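Local atomic coordinates of Arf-GAP (Mus musculus, PDB entry 5C79), a protein that acts as a phosphatidylinositol 4,5-bisphosphate-dependent GTPase-activating protein for Arf1, its PH domain binding anionic phospholipids. Residues K47-D50 with K54-Q57; K97-I102 with Y108-E113. All coordinates share one frame; numbering follows the deposited sequence.

Contact 1. Residues K47-D50 with K54-Q57. With PBU ((2R)-3-{[(R)-hydroxy{[(1R,2R,3S,4R,5R,6S)-2,3,6-trihydroxy-4,5-bis(phosphonooxy)cyclohexyl]oxy}phosphoryl]oxy}propane-1 ,2-diyl dibutanoate), chain C.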
ATOM      1  N   LYS A  47       4.252   2.831  -7.798  1.00 19.39           N
ATOM      2  CA  LYS A  47       2.848   2.710  -8.227  1.00 20.35           C
ATOM      3  C   LYS A  47       2.830   2.713  -9.737  1.00 20.41           C
ATOM      4  O   LYS A  47       3.351   3.631 -10.346  1.00 18.19           O
ATOM      5  CB  LYS A  47       2.012   3.835  -7.677  1.00 20.52           C
ATOM      6  CG  LYS A  47       0.597   3.846  -8.314  1.00 23.52           C
ATOM      7  CD  LYS A  47      -0.352   4.898  -7.839  1.00 24.42           C
ATOM      8  CE  LYS A  47       0.040   6.309  -8.189  1.00 24.79           C
ATOM      9  NZ  LYS A  47      -0.206   6.812  -9.562  1.00 24.20           N
ATOM     10  N   LYS A  48       2.259   1.677 -10.345  1.00 20.71           N
ATOM     11  CA  LYS A  48       2.251   1.576 -11.816  1.00 20.90           C
ATOM     12  C   LYS A  48       1.272   2.580 -12.423  1.00 19.58           C
ATOM     13  O   LYS A  48       0.101   2.641 -11.999  1.00 19.86           O
ATOM     14  CB  LYS A  48       1.879   0.178 -12.291  1.00 24.55           C
ATOM     15  CG  LYS A  48       2.307  -0.050 -13.736  1.00 28.76           C
ATOM     16  CD  LYS A  48       1.985  -1.431 -14.253  1.00 33.41           C
ATOM     17  CE  LYS A  48       2.874  -2.532 -13.704  1.00 38.98           C
ATOM     18  NZ  LYS A  48       4.277  -2.401 -14.196  1.00 42.60           N
ATOM     19  N   SER A  49       1.745   3.369 -13.394  1.00 17.86           N
ATOM     20  CA  SER A  49       0.871   4.209 -14.197  1.00 18.59           C
ATOM     21  C   SER A  49       0.099   3.321 -15.182  1.00 19.26           C
ATOM     22  O   SER A  49       0.383   2.138 -15.341  1.00 21.75           O
ATOM     23  CB  SER A  49       1.660   5.255 -14.977  1.00 19.88           C
ATOM     24  OG  SER A  49       2.403   4.666 -16.025  1.00 20.41           O
ATOM     25  N   ASP A  50      -0.854   3.914 -15.876  1.00 19.72           N
ATOM     26  CA  ASP A  50      -1.518   3.216 -16.995  1.00 20.36           C
ATOM     27  C   ASP A  50      -1.763   4.155 -18.160  1.00 23.05           C
ATOM     28  O   ASP A  50      -1.564   5.374 -18.029  1.00 22.22           O
ATOM     29  CB  ASP A  50      -2.831   2.563 -16.514  1.00 21.90           C
ATOM     30  CG  ASP A  50      -3.315   1.435 -17.432  1.00 21.27           C
ATOM     31  OD1 ASP A  50      -2.504   0.848 -18.189  1.00 22.15           O
ATOM     32  OD2 ASP A  50      -4.515   1.106 -17.387  1.00 23.80           O
ATOM     33  N   LYS A  54       2.772   2.704 -19.407  1.00 32.12           N
ATOM     34  CA  LYS A  54       2.680   1.960 -18.150  1.00 30.38           C
ATOM     35  C   LYS A  54       4.101   1.860 -17.555  1.00 28.08           C
ATOM     36  O   LYS A  54       4.928   1.033 -17.977  1.00 31.14           O
ATOM     37  CB  LYS A  54       2.133   0.533 -18.317  1.00 32.57           C
ATOM     38  CG  LYS A  54       0.620   0.241 -18.349  1.00 35.58           C
ATOM     39  CD  LYS A  54       0.393  -1.269 -18.636  1.00 35.52           C
ATOM     40  CE  LYS A  54      -0.773  -2.005 -17.963  1.00 37.13           C
ATOM     41  NZ  LYS A  54      -2.188  -1.776 -18.464  1.00 32.25           N
ATOM     42  N   VAL A  55       4.380   2.690 -16.573  1.00 22.28           N
ATOM     43  CA  VAL A  55       5.671   2.632 -15.884  1.00 22.76           C
ATOM     44  C   VAL A  55       5.496   2.684 -14.375  1.00 20.64           C
ATOM     45  O   VAL A  55       4.542   3.256 -13.866  1.00 20.76           O
ATOM     46  CB  VAL A  55       6.633   3.765 -16.311  1.00 24.07           C
ATOM     47  CG1 VAL A  55       7.035   3.574 -17.763  1.00 25.99           C
ATOM     48  CG2 VAL A  55       6.028   5.128 -16.076  1.00 25.25           C
ATOM     49  N   TRP A  56       6.492   2.169 -13.674  1.00 19.49           N
ATOM     50  CA  TRP A  56       6.510   2.261 -12.222  1.00 19.46           C
ATOM     51  C   TRP A  56       6.942   3.673 -11.816  1.00 19.94           C
ATOM     52  O   TRP A  56       7.935   4.198 -12.366  1.00 21.40           O
ATOM     53  CB  TRP A  56       7.500   1.274 -11.641  1.00 19.34           C
ATOM     54  CG  TRP A  56       7.095  -0.150 -11.765  1.00 20.32           C
ATOM     55  CD1 TRP A  56       7.662  -1.111 -12.564  1.00 22.62           C
ATOM     56  CD2 TRP A  56       6.014  -0.793 -11.078  1.00 20.41           C
ATOM     57  NE1 TRP A  56       6.988  -2.312 -12.408  1.00 23.50           N
ATOM     58  CE2 TRP A  56       5.996  -2.150 -11.479  1.00 22.37           C
ATOM     59  CE3 TRP A  56       5.098  -0.362 -10.133  1.00 20.05           C
ATOM     60  CZ2 TRP A  56       5.067  -3.069 -10.962  1.00 22.81           C
ATOM     61  CZ3 TRP A  56       4.166  -1.244  -9.644  1.00 19.58           C
ATOM     62  CH2 TRP A  56       4.129  -2.586 -10.070  1.00 21.21           C
ATOM     63  N   GLN A  57       6.209   4.270 -10.899  1.00 18.17           N
ATOM     64  CA  GLN A  57       6.478   5.621 -10.429  1.00 19.12           C
ATOM     65  C   GLN A  57       6.518   5.641  -8.923  1.00 18.08           C
ATOM     66  O   GLN A  57       5.567   5.207  -8.243  1.00 18.42           O
ATOM     67  CB  GLN A  57       5.446   6.633 -10.949  1.00 18.96           C
ATOM     68  CG  GLN A  57       5.385   6.640 -12.469  1.00 19.68           C
ATOM     69  CD  GLN A  57       4.389   7.616 -13.037  1.00 23.20           C
ATOM     70  OE1 GLN A  57       3.214   7.579 -12.729  1.00 23.53           O
ATOM     71  NE2 GLN A  57       4.866   8.479 -13.926  1.00 27.11           N
TER
HETATM   72  P1  PBU C 800       2.775  11.278 -15.888  1.00 46.95           P
HETATM   73  P4  PBU C 800      -2.880   7.357 -11.873  1.00 37.29           P
HETATM   74  P5  PBU C 800      -0.302  10.739  -9.441  1.00 31.91           P
HETATM   75  C3' PBU C 800       2.955  11.719 -18.448  1.00 58.50           C
HETATM   76  C2' PBU C 800       1.746  11.846 -19.345  1.00 64.65           C
HETATM   77  O2' PBU C 800       1.659  10.688 -20.195  1.00 62.72           O
HETATM   78  C1' PBU C 800       1.810  13.207 -20.054  1.00 69.42           C
HETATM   79  O1' PBU C 800       0.495  13.742 -20.073  1.00 72.26           O
HETATM   80  C1  PBU C 800       0.929  10.114 -14.296  1.00 35.70           C
HETATM   81  O1  PBU C 800       1.296  11.149 -15.214  1.00 42.78           O
HETATM   82  C2  PBU C 800       0.098   8.998 -14.972  1.00 35.88           C
HETATM   83  O2  PBU C 800      -1.120   9.407 -15.597  1.00 37.00           O
HETATM   84  C3  PBU C 800      -0.340   8.004 -13.945  1.00 35.96           C
HETATM   85  O3  PBU C 800      -1.185   6.999 -14.566  1.00 36.95           O
HETATM   86  C4  PBU C 800      -1.008   8.790 -12.809  1.00 36.50           C
HETATM   87  O4  PBU C 800      -1.383   7.839 -11.895  1.00 33.81           O
HETATM   88  C5  PBU C 800      -0.160   9.772 -12.046  1.00 34.06           C
HETATM   89  O5  PBU C 800      -0.831  10.453 -10.949  1.00 33.96           O
HETATM   90  C6  PBU C 800       0.247  10.777 -13.083  1.00 35.52           C
HETATM   91  O6  PBU C 800       1.107  11.632 -12.384  1.00 33.03           O
HETATM   92  C7  PBU C 800       2.678  10.541 -21.240  1.00 67.79           C
HETATM   93  O7  PBU C 800       3.801  10.145 -20.973  1.00 64.53           O
HETATM   94  C8  PBU C 800       2.300  10.826 -22.676  1.00 69.41           C
HETATM   95  C9  PBU C 800       1.720   9.550 -23.261  1.00 69.75           C
HETATM   96  C10 PBU C 800       0.624   9.049 -22.346  1.00 70.48           C
HETATM   97  C11 PBU C 800       0.119  15.003 -19.461  1.00 76.42           C
HETATM   98  O11 PBU C 800       0.734  15.454 -18.510  1.00 76.59           O
HETATM   99  C12 PBU C 800      -1.055  15.739 -20.047  1.00 80.64           C
HETATM  100  C13 PBU C 800      -0.785  15.942 -21.533  1.00 80.47           C
HETATM  101  C14 PBU C 800      -1.207  14.740 -22.349  1.00 80.63           C
HETATM  102  O41 PBU C 800      -3.194   6.315 -12.940  1.00 35.33           O
HETATM  103  O42 PBU C 800      -3.622   8.682 -11.839  1.00 37.36           O
HETATM  104  O43 PBU C 800      -2.852   6.561 -10.598  1.00 35.38           O
HETATM  105  O51 PBU C 800      -1.653  10.890  -8.761  1.00 34.54           O
HETATM  106  O52 PBU C 800       0.358   9.407  -9.104  1.00 33.64           O
HETATM  107  O53 PBU C 800       0.650  11.839  -9.228  1.00 27.98           O
HETATM  108  OP1 PBU C 800       2.534  12.174 -17.170  1.00 48.21           O
HETATM  109  OP2 PBU C 800       3.277   9.880 -16.206  1.00 45.84           O
HETATM  110  OP3 PBU C 800       3.651  12.217 -15.102  1.00 36.09           O
HETATM  111  O   HOH W   1       1.864   5.924 -11.086  1.00 23.10           O
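The turn between the first two strands of the PH domain, the hairpin that in lipid-binding PH domains commonly helps form the phosphoinositide site, as it does here, is closed where K47-D50 meets K54-Q57, with the inositol phosphates of PBU held beside it. K47 and Q57 form an antiparallel hydrogen-bonded pair, and K48 faces W56 as the next, non-hydrogen-bonded pair. Past the strand ends S49 N gives a nearly straight bond to V55 O (2.8 Å), while its OG accepts the N-H of V55 and is itself hydrogen-bonded to R53 O. With OG between its own N and carbonyl carbon (chi1 71°), the hydroxyl is turned to V55 across the turn. On the K47 and Q57 face the K47 chain bends at its last two torsions and brings NZ to PBU O52 (2.7 Å) and O43 (2.9 Å), two phosphate groups gripped by one ammonium. Q57 NE2 donates to PBU OP2 (3.1 Å). A water joins K47 O, K47 NZ and Q57 OE1. R53, R59 and R106 add further bonds to PBU. On the other face K48 lies over the indole of W56, part of a second lipid pocket: NZ is 3.6 Å from the five-membered ring centroid (cation-pi), CE 3.9 Å from the six-membered one (CH-pi). K54 NZ forms a salt bridge with D50 OD1 (2.7 Å), reaching it from above the carboxylate plane.

Contact 2. Residues K97-I102 with Y108-E113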
ATOM      1  N   LYS A  97       7.814  -9.144  -4.652  1.00 28.97           N
ATOM      2  CA  LYS A  97       7.961  -7.675  -4.511  1.00 26.84           C
ATOM      3  C   LYS A  97       6.735  -6.852  -4.887  1.00 23.02           C
ATOM      4  O   LYS A  97       6.602  -5.712  -4.399  1.00 21.76           O
ATOM      5  CB  LYS A  97       9.132  -7.099  -5.296  1.00 29.91           C
ATOM      6  CG  LYS A  97      10.498  -7.546  -4.867  1.00 36.29           C
ATOM      7  CD  LYS A  97      11.567  -6.596  -5.385  1.00 38.93           C
ATOM      8  CE  LYS A  97      11.665  -6.577  -6.903  1.00 40.27           C
ATOM      9  NZ  LYS A  97      12.742  -5.621  -7.322  1.00 40.69           N
ATOM     10  N   SER A  98       5.913  -7.365  -5.797  1.00 21.08           N
ATOM     11  CA  SER A  98       4.740  -6.664  -6.284  1.00 21.59           C
ATOM     12  C   SER A  98       3.521  -7.094  -5.491  1.00 21.72           C
ATOM     13  O   SER A  98       3.381  -8.263  -5.143  1.00 22.13           O
ATOM     14  CB  SER A  98       4.462  -6.921  -7.755  1.00 21.60           C
ATOM     15  OG  SER A  98       5.597  -6.553  -8.545  1.00 26.09           O
ATOM     16  N   PHE A  99       2.610  -6.158  -5.269  1.00 18.66           N
ATOM     17  CA  PHE A  99       1.287  -6.515  -4.766  1.00 19.99           C
ATOM     18  C   PHE A  99       0.258  -5.530  -5.264  1.00 22.50           C
ATOM     19  O   PHE A  99       0.565  -4.381  -5.503  1.00 21.47           O
ATOM     20  CB  PHE A  99       1.253  -6.565  -3.229  1.00 20.46           C
ATOM     21  CG  PHE A  99       1.581  -5.270  -2.551  1.00 19.00           C
ATOM     22  CD1 PHE A  99       2.889  -4.868  -2.370  1.00 20.47           C
ATOM     23  CD2 PHE A  99       0.553  -4.463  -2.028  1.00 21.67           C
ATOM     24  CE1 PHE A  99       3.175  -3.663  -1.697  1.00 19.67           C
ATOM     25  CE2 PHE A  99       0.835  -3.294  -1.360  1.00 19.52           C
ATOM     26  CZ  PHE A  99       2.137  -2.888  -1.202  1.00 20.21           C
ATOM     27  N   ASP A 100      -0.982  -5.998  -5.367  1.00 20.87           N
ATOM     28  CA  ASP A 100      -2.097  -5.129  -5.637  1.00 21.21           C
ATOM     29  C   ASP A 100      -2.817  -4.743  -4.356  1.00 19.74           C
ATOM     30  O   ASP A 100      -2.912  -5.536  -3.406  1.00 18.49           O
ATOM     31  CB  ASP A 100      -3.077  -5.840  -6.569  1.00 21.77           C
ATOM     32  CG  ASP A 100      -2.586  -5.946  -7.983  1.00 25.90           C
ATOM     33  OD1 ASP A 100      -1.502  -5.424  -8.313  1.00 22.51           O
ATOM     34  OD2 ASP A 100      -3.310  -6.604  -8.776  1.00 27.49           O
ATOM     35  N   LEU A 101      -3.371  -3.545  -4.375  1.00 18.12           N
ATOM     36  CA  LEU A 101      -4.357  -3.102  -3.377  1.00 18.52           C
ATOM     37  C   LEU A 101      -5.675  -2.806  -4.062  1.00 19.00           C
ATOM     38  O   LEU A 101      -5.822  -1.838  -4.846  1.00 20.74           O
ATOM     39  CB  LEU A 101      -3.861  -1.888  -2.603  1.00 18.65           C
ATOM     40  CG  LEU A 101      -4.715  -1.514  -1.395  1.00 18.84           C
ATOM     41  CD1 LEU A 101      -4.644  -2.570  -0.309  1.00 20.13           C
ATOM     42  CD2 LEU A 101      -4.229  -0.202  -0.860  1.00 20.86           C
ATOM     43  N   ILE A 102      -6.637  -3.699  -3.820  1.00 19.62           N
ATOM     44  CA  ILE A 102      -7.946  -3.618  -4.449  1.00 20.50           C
ATOM     45  C   ILE A 102      -8.821  -2.726  -3.573  1.00 19.23           C
ATOM     46  O   ILE A 102      -9.106  -3.037  -2.417  1.00 19.44           O
ATOM     47  CB  ILE A 102      -8.596  -5.014  -4.602  1.00 22.92           C
ATOM     48  CG1 ILE A 102      -7.626  -5.943  -5.340  1.00 25.62           C
ATOM     49  CG2 ILE A 102      -9.913  -4.901  -5.363  1.00 23.49           C
ATOM     50  CD1 ILE A 102      -7.981  -7.408  -5.243  1.00 29.21           C
ATOM     51  N   TYR A 108      -4.935  -0.564  -7.221  1.00 20.31           N
ATOM     52  CA  TYR A 108      -3.586  -0.042  -7.253  1.00 20.08           C
ATOM     53  C   TYR A 108      -2.587  -1.166  -7.465  1.00 18.34           C
ATOM     54  O   TYR A 108      -2.703  -2.219  -6.823  1.00 21.56           O
ATOM     55  CB  TYR A 108      -3.292   0.682  -5.955  1.00 20.68           C
ATOM     56  CG  TYR A 108      -3.958   2.009  -5.824  1.00 21.57           C
ATOM     57  CD1 TYR A 108      -5.242   2.126  -5.262  1.00 23.10           C
ATOM     58  CD2 TYR A 108      -3.305   3.167  -6.230  1.00 21.76           C
ATOM     59  CE1 TYR A 108      -5.846   3.377  -5.151  1.00 23.81           C
ATOM     60  CE2 TYR A 108      -3.905   4.413  -6.086  1.00 24.80           C
ATOM     61  CZ  TYR A 108      -5.181   4.508  -5.581  1.00 23.89           C
ATOM     62  OH  TYR A 108      -5.705   5.790  -5.420  1.00 23.59           O
ATOM     63  N   HIS A 109      -1.624  -0.972  -8.373  1.00 17.72           N
ATOM     64  CA  HIS A 109      -0.558  -1.961  -8.590  1.00 17.96           C
ATOM     65  C   HIS A 109       0.685  -1.370  -7.976  1.00 17.26           C
ATOM     66  O   HIS A 109       1.180  -0.351  -8.472  1.00 17.53           O
ATOM     67  CB  HIS A 109      -0.299  -2.261 -10.060  1.00 20.52           C
ATOM     68  CG  HIS A 109      -1.532  -2.656 -10.781  1.00 23.25           C
ATOM     69  ND1 HIS A 109      -2.209  -3.819 -10.485  1.00 25.23           N
ATOM     70  CD2 HIS A 109      -2.270  -2.013 -11.712  1.00 25.31           C
ATOM     71  CE1 HIS A 109      -3.284  -3.906 -11.244  1.00 26.10           C
ATOM     72  NE2 HIS A 109      -3.349  -2.821 -11.997  1.00 26.52           N
ATOM     73  N   PHE A 110       1.180  -2.002  -6.915  1.00 15.94           N
ATOM     74  CA  PHE A 110       2.352  -1.503  -6.196  1.00 16.79           C
ATOM     75  C   PHE A 110       3.524  -2.448  -6.351  1.00 18.25           C
ATOM     76  O   PHE A 110       3.348  -3.637  -6.615  1.00 18.97           O
ATOM     77  CB  PHE A 110       2.073  -1.359  -4.698  1.00 16.78           C
ATOM     78  CG  PHE A 110       1.123  -0.244  -4.334  1.00 16.94           C
ATOM     79  CD1 PHE A 110       1.418   1.086  -4.627  1.00 17.54           C
ATOM     80  CD2 PHE A 110      -0.073  -0.517  -3.673  1.00 16.65           C
ATOM     81  CE1 PHE A 110       0.570   2.101  -4.248  1.00 18.21           C
ATOM     82  CE2 PHE A 110      -0.935   0.491  -3.296  1.00 16.54           C
ATOM     83  CZ  PHE A 110      -0.630   1.816  -3.591  1.00 18.48           C
ATOM     84  N   GLN A 111       4.714  -1.907  -6.180  1.00 18.50           N
ATOM     85  CA  GLN A 111       5.934  -2.720  -6.042  1.00 18.38           C
ATOM     86  C   GLN A 111       6.799  -2.149  -4.947  1.00 18.23           C
ATOM     87  O   GLN A 111       7.070  -0.936  -4.907  1.00 19.85           O
ATOM     88  CB  GLN A 111       6.655  -2.869  -7.376  1.00 19.55           C
ATOM     89  CG  GLN A 111       7.824  -3.825  -7.335  1.00 20.61           C
ATOM     90  CD  GLN A 111       8.475  -4.027  -8.677  1.00 22.24           C
ATOM     91  OE1 GLN A 111       9.572  -3.526  -8.941  1.00 24.50           O
ATOM     92  NE2 GLN A 111       7.816  -4.807  -9.528  1.00 23.10           N
ATOM     93  N   ALA A 112       7.239  -3.023  -4.039  1.00 17.99           N
ATOM     94  CA  ALA A 112       8.187  -2.627  -3.001  1.00 20.44           C
ATOM     95  C   ALA A 112       9.623  -2.666  -3.546  1.00 22.40           C
ATOM     96  O   ALA A 112       9.895  -3.220  -4.596  1.00 21.51           O
ATOM     97  CB  ALA A 112       8.073  -3.560  -1.803  1.00 20.72           C
ATOM     98  N   GLU A 113      10.535  -2.132  -2.752  1.00 27.37           N
ATOM     99  CA  GLU A 113      11.988  -2.147  -3.101  1.00 31.85           C
ATOM    100  C   GLU A 113      12.639  -3.516  -3.236  1.00 31.19           C
ATOM    101  O   GLU A 113      13.431  -3.753  -4.157  1.00 32.59           O
ATOM    102  CB  GLU A 113      12.756  -1.349  -2.058  1.00 36.58           C
ATOM    103  CG  GLU A 113      14.187  -0.958  -2.432  1.00 43.61           C
ATOM    104  CD  GLU A 113      14.888  -0.236  -1.289  1.00 50.15           C
ATOM    105  OE1 GLU A 113      14.186   0.319  -0.384  1.00 51.59           O
ATOM    106  OE2 GLU A 113      16.145  -0.225  -1.301  1.00 55.33           O
TER
HETATM  107  O   HOH W   2      11.288  -2.985  -6.954  1.00 25.97           O
HETATM  108  O   HOH W   3       1.433  -5.008  -8.491  1.00 22.70           O
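The D100 and H109 side chains run alongside one another in the same direction, on one face of the antiparallel pair formed by K97-I102 and Y108-E113. H109 ND1 donates to D100 OD1 (2.8 Å) in the plane of the imidazole, but reaches the oxygen from above the carboxylate, whose plane stands 62° from the ring. With an alanine here, H109 ND1 would probably be left without its acceptor on this strand and its ring freer to turn. Farther along this face Q111, with CG anti to N (chi1 -173°), extends so that NE2 gives its in-plane N-H to S98 OG (3.0 Å); that hydroxyl is also hydrogen-bonded to D95 OD2. Q111 OE1 shares a water with K97 NZ and A112 O. The other face is largely apolar, carrying F99, L101, F110 and Y108. F110 CB sits over the F99 ring, 3.9 Å from its centroid, and the two rings meet obliquely, their planes 42° apart, with F99 CE2 3.7 Å from F110 CD2. L101 CB approaches the edge of the F110 ring at CE2 (3.8 Å). F99 continues to I122 and L125 of the helix 115-135, while L101 meets L68 and F110 meets I70 across the interior. Paired backbone bonds join F99 to F110 and L101 to Y108, giving a hairpin with one polar and one core-facing side, the sixth and seventh strands of the PH-domain beta barrel, capped by its C-terminal helix.

How the contacts relate
From the N terminus, the chain runs along strand 41-48 and turns back into strand 56-64, where contact 1 closes a short loop of three residues. It then passes through strands 67-70, 80-83 and 88-91 before contact 2 closes a second hairpin, with five residues between its segments, just ahead of the helix 115-135. The two loops follow in series, neither enclosing the other. They join in space because strands 41-48 and 106-111 are neighbours in the sheet: K48 N lies 3.0 Å from H109 O, a probable hydrogen bond, and W56 packs against Q111. Contact 1 carries residues of both lipid pockets; its W56 shares one with E113 of contact 2, whose F99 face borders the core.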